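Local coordinates for protein cerato-platanin 1 (Moniliophthora perniciosa, PDB 3SUJ) that is a secreted, zinc-binding member of the cerato-platanin family with a double-psi beta-barrel fold, its precise biochemical role still unsettled, at residues L66-A71 with D99-R104. Residues are numbered along the deposited sequence; the frame is centred on the assembly and turned at random.
Sequences LTYSSA and DLTNKR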
loop_
_atom_site.group_PDB
_atom_site.type_symbol
_atom_site.label_atom_id
_atom_site.label_comp_id
_atom_site.label_asym_id
_atom_site.label_seq_id
_atom_site.Cartn_x
_atom_site.Cartn_y
_atom_site.Cartn_z
ATOM N N LEU A 66 2.905 -7.158 -4.430
ATOM C CA LEU A 66 1.761 -7.975 -4.049
ATOM C C LEU A 66 1.216 -8.632 -5.289
ATOM O O LEU A 66 0.882 -7.958 -6.227
ATOM C CB LEU A 66 0.673 -7.124 -3.396
ATOM C CG LEU A 66 1.126 -6.249 -2.233
ATOM C CD1 LEU A 66 -0.045 -5.367 -1.688
ATOM C CD2 LEU A 66 1.644 -7.053 -1.089
ATOM N N THR A 67 1.159 -9.957 -5.252
ATOM C CA THR A 67 0.767 -10.731 -6.429
ATOM C C THR A 67 -0.471 -11.514 -6.140
ATOM O O THR A 67 -0.590 -12.236 -5.159
ATOM C CB THR A 67 1.914 -11.709 -6.881
ATOM O OG1 THR A 67 3.087 -10.876 -7.160
ATOM C CG2 THR A 67 1.492 -12.428 -8.164
ATOM N N TYR A 68 -1.413 -11.276 -7.057
ATOM C CA TYR A 68 -2.766 -11.946 -6.968
ATOM C C TYR A 68 -2.881 -12.903 -8.094
ATOM O O TYR A 68 -2.663 -12.553 -9.246
ATOM C CB TYR A 68 -3.892 -10.909 -7.033
ATOM C CG TYR A 68 -5.277 -11.499 -6.964
ATOM C CD1 TYR A 68 -5.710 -12.182 -5.854
ATOM C CD2 TYR A 68 -6.118 -11.378 -8.048
ATOM C CE1 TYR A 68 -7.037 -12.724 -5.799
ATOM C CE2 TYR A 68 -7.455 -11.915 -8.001
ATOM C CZ TYR A 68 -7.792 -12.567 -6.887
ATOM O OH TYR A 68 -9.097 -13.081 -6.789
ATOM N N SER A 69 -3.224 -14.139 -7.696
ATOM C CA SER A 69 -3.469 -15.170 -8.710
ATOM C C SER A 69 -4.959 -15.459 -8.711
ATOM O O SER A 69 -5.457 -16.160 -7.816
ATOM C CB SER A 69 -2.755 -16.410 -8.258
ATOM O OG SER A 69 -1.375 -16.169 -8.383
ATOM N N SER A 70 -5.664 -14.790 -9.603
ATOM C CA SER A 70 -7.112 -14.935 -9.779
ATOM C C SER A 70 -7.523 -16.367 -10.120
ATOM O O SER A 70 -6.727 -17.158 -10.676
ATOM C CB SER A 70 -7.602 -13.969 -10.859
ATOM O OG SER A 70 -8.938 -14.290 -11.268
ATOM N N ALA A 71 -8.776 -16.702 -9.768
ATOM C CA ALA A 71 -9.384 -17.979 -10.184
ATOM C C ALA A 71 -9.671 -18.056 -11.699
ATOM O O ALA A 71 -10.055 -19.126 -12.234
ATOM C CB ALA A 71 -10.675 -18.213 -9.366
ATOM N N ASP A 99 -6.725 -2.473 -9.715
ATOM C CA ASP A 99 -5.642 -2.765 -10.705
ATOM C C ASP A 99 -5.282 -4.256 -10.546
ATOM O O ASP A 99 -5.180 -5.012 -11.504
ATOM C CB ASP A 99 -4.440 -1.847 -10.466
ATOM C CG ASP A 99 -4.650 -0.454 -11.034
ATOM O OD1 ASP A 99 -5.719 -0.185 -11.601
ATOM O OD2 ASP A 99 -3.742 0.383 -10.879
ATOM N N LEU A 100 -5.094 -4.699 -9.307
ATOM C CA LEU A 100 -4.626 -6.010 -9.028
ATOM C C LEU A 100 -5.605 -7.057 -9.439
ATOM O O LEU A 100 -5.201 -8.179 -9.831
ATOM C CB LEU A 100 -4.328 -6.099 -7.512
ATOM C CG LEU A 100 -3.738 -7.391 -7.044
ATOM C CD1 LEU A 100 -2.362 -7.674 -7.758
ATOM C CD2 LEU A 100 -3.620 -7.284 -5.544
ATOM N N THR A 101 -6.919 -6.836 -9.199
ATOM C CA THR A 101 -7.952 -7.845 -9.278
ATOM C C THR A 101 -8.851 -7.683 -10.512
ATOM O O THR A 101 -9.874 -8.310 -10.619
ATOM C CB THR A 101 -8.891 -7.774 -7.996
ATOM O OG1 THR A 101 -9.593 -6.513 -7.989
ATOM C CG2 THR A 101 -8.116 -8.025 -6.724
ATOM N N ASN A 102 -8.452 -6.821 -11.422
ATOM C CA ASN A 102 -9.280 -6.534 -12.611
ATOM C C ASN A 102 -10.678 -5.958 -12.279
ATOM O O ASN A 102 -11.691 -6.456 -12.717
ATOM C CB ASN A 102 -9.344 -7.733 -13.576
ATOM C CG ASN A 102 -9.862 -7.321 -14.963
ATOM O OD1 ASN A 102 -9.825 -6.123 -15.340
ATOM N ND2 ASN A 102 -10.449 -8.270 -15.641
ATOM N N LYS A 103 -10.643 -4.942 -11.428
ATOM C CA LYS A 103 -11.794 -4.087 -11.111
ATOM C C LYS A 103 -12.779 -4.795 -10.176
ATOM O O LYS A 103 -13.998 -4.551 -10.242
ATOM C CB LYS A 103 -12.535 -3.577 -12.372
ATOM C CG LYS A 103 -11.521 -2.885 -13.243
ATOM C CD LYS A 103 -12.197 -2.306 -14.516
ATOM C CE LYS A 103 -11.086 -1.619 -15.291
ATOM N NZ LYS A 103 -11.612 -0.856 -16.485
ATOM N N ARG A 104 -12.296 -5.653 -9.290
ATOM C CA ARG A 104 -13.139 -6.415 -8.379
ATOM C C ARG A 104 -12.832 -6.104 -6.918
ATOM O O ARG A 104 -13.182 -6.931 -6.052
ATOM C CB ARG A 104 -12.931 -7.899 -8.657
ATOM C CG ARG A 104 -13.343 -8.285 -10.062
ATOM C CD ARG A 104 -13.051 -9.741 -10.344
ATOM N NE ARG A 104 -14.064 -10.475 -9.638
ATOM C CZ ARG A 104 -13.929 -11.742 -9.238
ATOM N NH1 ARG A 104 -12.812 -12.369 -9.481
ATOM N NH2 ARG A 104 -14.946 -12.310 -8.602
HETATM O O HOH W 1 -9.291 -11.051 -11.478
#
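Tyr68 meets helix 94-101 first through its CB, which sits against Leu100 at 3.5 Å from CG and 3.7 Å from CD1. Tyr68 CG lies anti to the backbone N (chi1 179°), which takes the ring out past Leu100 to Thr101. CD2 passes the Leu100 carbonyl oxygen at 3.8 Å, a van der Waals approach, and both CD2 and CE2 lie 4.1 Å from Thr101 CG2, whose methyl rests over one face near the rim. Ser70 N lies 3.7 Å above the opposite face, near its rim, so the ring has atoms of its own chain on one side and the Thr101 methyl on the other. At the tip, Tyr68 OH points past Thr101 toward Arg104, with NH1 4.6 Å away. Thr101 OG1 turns the other way, accepting from Arg104 N in an ST motif and donating a hydrogen bond to Met97 O. A serine in place of Thr101 would probably lose the methyl contact with CD2 and CE2 and open a gap beside the ring. Near the ring, a water donates to Thr101 O. Leu100 CD1 runs on to Leu66 O at 3.6 Å. A Schellman motif at Asn102 follows the helix, which packs against strand 63-68 of the barrel sheet; Tyr68 touches Val111 and Leu100 touches Val113, both of strand 111-118, Leu100 also meets Ile78 of strand 76-83, and Leu66 and Leu100 both reach Leu5 of strand 3-7.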